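Local atomic coordinates of hypothetical protein yfcE (PDB entry 1SU1), a protein that is of unknown specific function but belongs to the calcineurin-like phosphoesterase superfamily and binds two zinc ions. Residues L63-G66 with A70-E73; T41-E46 with I193-Q198; G177-Y182 with S199-V204. All coordinates share one frame; numbering follows the deposited sequence.

Contact 1 of 3, residues L63-G66 with A70-E73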
# COMPACT_ATOMS: atom_id res chain seq x y z
N LEU A 63 1.00 -0.74 19.57
CA LEU A 63 1.65 0.27 20.40
C LEU A 63 1.06 1.67 20.50
O LEU A 63 1.12 2.31 21.56
CB LEU A 63 3.11 0.41 19.96
CG LEU A 63 3.87 -0.91 19.83
CD1 LEU A 63 5.25 -0.65 19.25
CD2 LEU A 63 3.97 -1.59 21.20
N ASN A 64 0.49 2.16 19.40
CA ASN A 64 -0.08 3.51 19.38
C ASN A 64 -1.45 3.57 20.06
O ASN A 64 -2.31 2.71 19.83
CB ASN A 64 -0.13 3.99 17.92
CG ASN A 64 -0.93 5.26 17.73
OD1 ASN A 64 -0.83 6.22 18.51
ND2 ASN A 64 -1.71 5.29 16.67
N HIS A 65 -1.64 4.57 20.92
CA HIS A 65 -2.91 4.72 21.62
C HIS A 65 -4.04 5.10 20.67
O HIS A 65 -5.20 4.78 20.92
CB HIS A 65 -2.78 5.78 22.73
CG HIS A 65 -2.46 7.16 22.23
ND1 HIS A 65 -3.44 8.10 21.96
CD2 HIS A 65 -1.28 7.76 21.94
CE1 HIS A 65 -2.87 9.21 21.54
NE2 HIS A 65 -1.56 9.04 21.51
N GLY A 66 -3.69 5.77 19.58
CA GLY A 66 -4.69 6.20 18.63
C GLY A 66 -5.02 7.66 18.89
O GLY A 66 -5.39 8.01 20.00
N ALA A 70 -7.93 8.44 24.43
CA ALA A 70 -7.18 8.99 25.55
C ALA A 70 -6.17 7.89 25.83
O ALA A 70 -6.41 6.74 25.44
CB ALA A 70 -8.08 9.21 26.75
N LEU A 71 -5.05 8.21 26.46
CA LEU A 71 -4.08 7.17 26.74
C LEU A 71 -4.75 6.11 27.61
O LEU A 71 -5.58 6.43 28.46
CB LEU A 71 -2.88 7.73 27.50
CG LEU A 71 -1.99 8.77 26.83
CD1 LEU A 71 -0.76 8.98 27.70
CD2 LEU A 71 -1.57 8.29 25.43
N PRO A 72 -4.44 4.83 27.38
CA PRO A 72 -5.08 3.81 28.21
C PRO A 72 -4.29 3.74 29.53
O PRO A 72 -3.29 4.45 29.69
CB PRO A 72 -4.90 2.55 27.39
CG PRO A 72 -3.51 2.74 26.87
CD PRO A 72 -3.53 4.20 26.40
N GLU A 73 -4.74 2.89 30.45
CA GLU A 73 -4.06 2.73 31.73
C GLU A 73 -2.71 2.04 31.51
O GLU A 73 -2.63 1.05 30.79
CB GLU A 73 -4.91 1.87 32.68
CG GLU A 73 -5.96 2.63 33.48
CD GLU A 73 -6.81 1.72 34.37
OE1 GLU A 73 -6.25 0.78 34.98
OE2 GLU A 73 -8.04 1.94 34.45
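Leu71 lays its CD2 methyl over one face of the imidazole ring of His65, 3.4 Å above the ring plane and displaced toward the rim. The methyl is 3.7 Å from the ring centroid and only 20° off its normal, a CH-pi contact, and its closest ring atoms are CG and CD2 of His65. At the edge of the ring, NE2 is hydrogen-bonded to Tyr75 OH of the second subunit. Separately, the imidazole and the ring of Tyr75 of the same chain make an edge-to-face (T-shaped) pair. With CG of His65 set between its own backbone N and carbonyl carbon (chi1 63°), the ring stands up from the loop with a face presented to the leucine. Nearer the backbone, CB of His65 lies 4.1 Å from CD of Pro72, whose ring also packs on Ser37, Ser172 and Ile173.

Just before the histidine, Asn64 folds back in an Asx turn. Its OD1 accepts from Gly66 N at 3.1 Å, the donor standing well above the carbonyl plane, and Asn64 O accepts from ND1 of the zinc ligand His35. The loop between strand 55-58 and helix 77-85 thus joins an apolar cover on one imidazole face to a polar grip at NE2. Together these should restrict the ring's rotation and couple the leucine's packing to the contact between subunits.

Contact 2 of 3, residues T41-E46 with I193-Q198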
# COMPACT_ATOMS: atom_id res chain seq x y z
N THR A 41 -0.74 -6.05 28.50
CA THR A 41 0.25 -6.89 27.83
C THR A 41 0.88 -7.94 28.74
O THR A 41 1.02 -9.11 28.36
CB THR A 41 1.40 -6.03 27.24
OG1 THR A 41 0.86 -5.09 26.31
CG2 THR A 41 2.42 -6.90 26.53
N GLU A 42 1.28 -7.55 29.94
CA GLU A 42 1.89 -8.52 30.84
C GLU A 42 0.90 -9.60 31.24
O GLU A 42 1.26 -10.77 31.33
CB GLU A 42 2.50 -7.79 32.05
CG GLU A 42 3.85 -7.19 31.66
CD GLU A 42 4.43 -6.23 32.68
OE1 GLU A 42 3.66 -5.63 33.45
OE2 GLU A 42 5.67 -6.06 32.67
N ARG A 43 -0.36 -9.23 31.42
CA ARG A 43 -1.41 -10.18 31.77
C ARG A 43 -1.68 -11.14 30.61
O ARG A 43 -1.78 -12.36 30.80
CB ARG A 43 -2.68 -9.42 32.16
CG ARG A 43 -3.91 -10.28 32.45
CD ARG A 43 -3.73 -11.22 33.64
NE ARG A 43 -5.04 -11.76 34.03
CZ ARG A 43 -5.22 -12.83 34.81
NH1 ARG A 43 -4.19 -13.51 35.29
NH2 ARG A 43 -6.46 -13.23 35.10
N VAL A 44 -1.81 -10.58 29.40
CA VAL A 44 -2.04 -11.40 28.21
C VAL A 44 -0.95 -12.45 28.12
O VAL A 44 -1.21 -13.62 27.86
CB VAL A 44 -1.98 -10.55 26.90
CG1 VAL A 44 -1.84 -11.47 25.69
CG2 VAL A 44 -3.22 -9.70 26.77
N LEU A 45 0.29 -12.00 28.32
CA LEU A 45 1.43 -12.90 28.24
C LEU A 45 1.49 -13.96 29.34
O LEU A 45 2.03 -15.05 29.12
CB LEU A 45 2.73 -12.08 28.22
CG LEU A 45 3.27 -11.66 26.84
CD1 LEU A 45 2.17 -11.10 25.96
CD2 LEU A 45 4.38 -10.62 27.02
N GLU A 46 0.96 -13.67 30.53
CA GLU A 46 1.00 -14.70 31.58
C GLU A 46 -0.08 -15.72 31.25
O GLU A 46 0.12 -16.93 31.41
CB GLU A 46 0.82 -14.10 32.99
CG GLU A 46 -0.63 -13.93 33.48
CD GLU A 46 -0.71 -13.64 34.99
OE1 GLU A 46 -0.37 -12.51 35.41
OE2 GLU A 46 -1.11 -14.55 35.74
N ILE A 193 -13.26 -13.74 26.95
CA ILE A 193 -12.99 -13.88 28.38
C ILE A 193 -12.47 -12.62 29.06
O ILE A 193 -11.55 -11.98 28.55
CB ILE A 193 -11.95 -14.99 28.60
CG1 ILE A 193 -12.37 -16.25 27.83
CG2 ILE A 193 -11.76 -15.25 30.09
CD1 ILE A 193 -11.28 -17.30 27.72
N ALA A 194 -13.04 -12.28 30.21
CA ALA A 194 -12.60 -11.10 30.97
C ALA A 194 -11.15 -11.30 31.38
O ALA A 194 -10.77 -12.40 31.80
CB ALA A 194 -13.47 -10.90 32.20
N LEU A 195 -10.33 -10.26 31.22
CA LEU A 195 -8.91 -10.34 31.55
C LEU A 195 -8.61 -10.48 33.06
O LEU A 195 -7.62 -11.13 33.42
CB LEU A 195 -8.16 -9.12 31.02
CG LEU A 195 -7.20 -9.33 29.84
CD1 LEU A 195 -6.24 -8.15 29.81
CD2 LEU A 195 -6.39 -10.62 29.98
N ASN A 196 -9.42 -9.87 33.92
CA ASN A 196 -9.19 -9.97 35.36
C ASN A 196 -9.80 -11.24 35.95
O ASN A 196 -9.09 -12.10 36.47
CB ASN A 196 -9.75 -8.73 36.08
CG ASN A 196 -11.15 -8.34 35.62
OD1 ASN A 196 -12.00 -9.20 35.38
ND2 ASN A 196 -11.41 -7.03 35.51
N ASP A 197 -11.12 -11.36 35.85
CA ASP A 197 -11.91 -12.46 36.39
C ASP A 197 -11.69 -13.81 35.72
O ASP A 197 -11.78 -14.87 36.36
CB ASP A 197 -13.39 -12.12 36.25
CG ASP A 197 -14.06 -11.86 37.58
OD1 ASP A 197 -14.78 -10.85 37.70
OD2 ASP A 197 -13.88 -12.68 38.51
N GLN A 198 -11.43 -13.77 34.41
CA GLN A 198 -11.29 -14.98 33.59
C GLN A 198 -12.68 -15.59 33.45
O GLN A 198 -12.84 -16.78 33.27
CB GLN A 198 -10.33 -16.00 34.20
CG GLN A 198 -8.98 -16.04 33.50
CD GLN A 198 -8.22 -17.34 33.73
OE1 GLN A 198 -8.01 -18.12 32.80
NE2 GLN A 198 -7.79 -17.57 34.97
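Two guanidinium N-H groups of Arg43, on helix 38-51, converge on the carbonyl oxygen of Leu195. NE donates to Leu195 O at 2.7 Å, nearly in line with the C=O bond, and NH2 donates to the same oxygen at 2.9 Å with a more bent N-H...O angle of 138°. That oxygen lies almost in the guanidinium plane, at the side edge formed by NE and NH2, so a single acceptor takes both hydrogens. The remaining nitrogen, NH1, turns back to its own helix and forms a salt bridge with Glu46 OE2 at 3.3 Å, one turn further on. The guanidinium is therefore held from two sides, by a carboxylate and by a carbonyl, which would fix its rotation and help balance its charge. NH2 also comes within 3.2 Å of Asn196 O, obliquely to the plane.

The torsions account for this reach. CG of Arg43 is anti to the backbone N (chi1 175°), while a bend at chi2 swings the rest of the chain round to the Leu195 carbonyl. The leucine side chain runs past the arginine in the opposite sense, CD2 lying 3.5 Å from Arg43 CG, and it packs further on Val171, Leu47 and Tyr182. Gln198 CG lies beside the guanidinium, 4.1 Å from Arg43 NH2.

On the backbone side, Leu195 N bonds to Ala180, just before strand 181-186, so both polar backbone atoms of Leu195 have partners. Residues 195-197 have helical backbone angles where strand 189-194 turns toward strand 200-205. The arrangement is a contact between a helix and the turn joining two strands of the sheet it packs on, within the layered alpha/beta metallophosphoesterase fold.

Contact 3 of 3, residues G177-Y182 with S199-V204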
# COMPACT_ATOMS: atom_id res chain seq x y z
N GLY A 177 -19.40 -0.53 28.38
CA GLY A 177 -19.44 -1.00 29.75
C GLY A 177 -18.91 -2.40 29.99
O GLY A 177 -19.10 -2.96 31.07
N ASN A 178 -18.25 -2.98 28.99
CA ASN A 178 -17.70 -4.33 29.11
C ASN A 178 -16.33 -4.32 29.78
O ASN A 178 -15.66 -3.29 29.83
CB ASN A 178 -17.53 -4.97 27.73
CG ASN A 178 -18.83 -5.10 26.98
OD1 ASN A 178 -19.57 -6.07 27.16
ND2 ASN A 178 -19.13 -4.12 26.14
N PRO A 179 -15.90 -5.48 30.31
CA PRO A 179 -14.60 -5.60 30.98
C PRO A 179 -13.52 -5.77 29.91
O PRO A 179 -13.82 -6.17 28.79
CB PRO A 179 -14.74 -6.90 31.79
CG PRO A 179 -16.22 -7.15 31.86
CD PRO A 179 -16.73 -6.67 30.53
N ALA A 180 -12.28 -5.48 30.26
CA ALA A 180 -11.17 -5.67 29.33
C ALA A 180 -11.22 -7.17 29.03
O ALA A 180 -11.45 -7.97 29.95
CB ALA A 180 -9.86 -5.30 29.99
N SER A 181 -11.00 -7.56 27.77
CA SER A 181 -11.08 -8.97 27.40
C SER A 181 -10.08 -9.51 26.37
O SER A 181 -9.35 -8.75 25.74
CB SER A 181 -12.50 -9.29 26.92
OG SER A 181 -12.96 -8.31 25.99
N TYR A 182 -10.05 -10.84 26.24
CA TYR A 182 -9.21 -11.53 25.28
C TYR A 182 -10.07 -12.66 24.72
O TYR A 182 -11.23 -12.78 25.09
CB TYR A 182 -7.93 -12.09 25.92
CG TYR A 182 -8.08 -13.22 26.92
CD1 TYR A 182 -8.64 -13.00 28.18
CD2 TYR A 182 -7.60 -14.50 26.62
CE1 TYR A 182 -8.71 -14.03 29.13
CE2 TYR A 182 -7.66 -15.53 27.56
CZ TYR A 182 -8.21 -15.29 28.81
OH TYR A 182 -8.26 -16.30 29.73
N SER A 199 -13.69 -14.73 33.54
CA SER A 199 -15.07 -15.16 33.41
C SER A 199 -15.52 -14.99 31.96
O SER A 199 -15.01 -14.12 31.24
CB SER A 199 -15.97 -14.33 34.34
OG SER A 199 -15.85 -12.95 34.09
N ILE A 200 -16.47 -15.83 31.54
CA ILE A 200 -16.98 -15.83 30.18
C ILE A 200 -17.92 -14.67 29.86
O ILE A 200 -19.01 -14.57 30.43
CB ILE A 200 -17.76 -17.12 29.87
CG1 ILE A 200 -16.92 -18.35 30.25
CG2 ILE A 200 -18.16 -17.14 28.40
CD1 ILE A 200 -15.57 -18.45 29.57
N ILE A 201 -17.50 -13.81 28.93
CA ILE A 201 -18.32 -12.66 28.52
C ILE A 201 -19.26 -13.06 27.38
O ILE A 201 -20.39 -12.57 27.29
CB ILE A 201 -17.42 -11.50 28.07
CG1 ILE A 201 -16.61 -10.98 29.26
CG2 ILE A 201 -18.26 -10.38 27.46
CD1 ILE A 201 -15.56 -9.95 28.90
N ALA A 202 -18.79 -13.95 26.52
CA ALA A 202 -19.58 -14.41 25.37
C ALA A 202 -18.87 -15.59 24.73
O ALA A 202 -17.65 -15.69 24.79
CB ALA A 202 -19.73 -13.29 24.37
N GLN A 203 -19.64 -16.50 24.14
CA GLN A 203 -19.03 -17.65 23.48
C GLN A 203 -19.98 -18.25 22.44
O GLN A 203 -21.20 -18.12 22.54
CB GLN A 203 -18.61 -18.71 24.51
CG GLN A 203 -19.73 -19.20 25.42
CD GLN A 203 -19.27 -20.20 26.49
OE1 GLN A 203 -20.09 -20.75 27.22
NE2 GLN A 203 -17.96 -20.46 26.58
N VAL A 204 -19.41 -18.89 21.42
CA VAL A 204 -20.22 -19.48 20.37
C VAL A 204 -19.57 -20.77 19.91
O VAL A 204 -18.34 -20.87 19.83
CB VAL A 204 -20.40 -18.49 19.17
CG1 VAL A 204 -19.05 -18.19 18.53
CG2 VAL A 204 -21.37 -19.08 18.14
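Pro179 and Ser181 receive the side chain of Ile201, which carries the whole contact from the second segment. From its CB, which is directed at residues 177-182, the chain divides. CG2 is anti to the backbone N and meets neither of the two residues closely, whereas CG1 is anti to the carbonyl carbon (chi1 -66°) and leads to CD1 with chi2 nearly straight at 173°. This extended branch carries CD1 out toward residues 177-182, and its methyl does all the close touching: it lies 3.7 Å from Ser181 CB and 3.8 Å from Pro179 CD, with Pro179 CG a little further at 4.1 Å. The methyl thus meets the proline ring along its CD-CG side, while the serine offers its CB carbon.

Polarity is kept apart from this apolar patch. Ser181 OG is hydrogen-bonded to Pro168 O, so the hydroxyl is engaged while its CB takes part in packing. Both Ser181 and Ile201 also lie against Val192, in the strand between them, and the interaction therefore reaches over one intervening strand. This explains why Ser181 and Ile201 remain 8.2 Å apart at their CA atoms although their side chains touch.

The backbone at Ile201 also departs from regular pairing. Val192 pairs with Ile201 and Ala202 together, a classic beta bulge at which the strand changes direction. Strands 181-186, 189-194 and 200-205 are consecutive and antiparallel, forming a meander at one side of the six-stranded mixed sheet. The contact is packing across the central strand of that meander, beside a bulged edge strand of this metallophosphoesterase chain.

Overall arrangement
From the N terminus, helix 38-51 supplies the first half of contact 2, which closes after 146 intervening residues, at the end of strand 189-194 and the turn that follows. Contact 1 opens and closes within that span, in the loop between strand 55-58 and helix 77-85. Contact 3 begins later, at 177-182, and closes at 199-204, so its segments alternate with those of contact 2 and the two loops cross. They meet directly, for instance where Ala194 N is probably bonded to Ser199 O. Contacts 2 and 3 thus join the helix to the antiparallel side of the six-stranded sheet, while contact 1, about 18 Å from contact 2 between centres, stands apart.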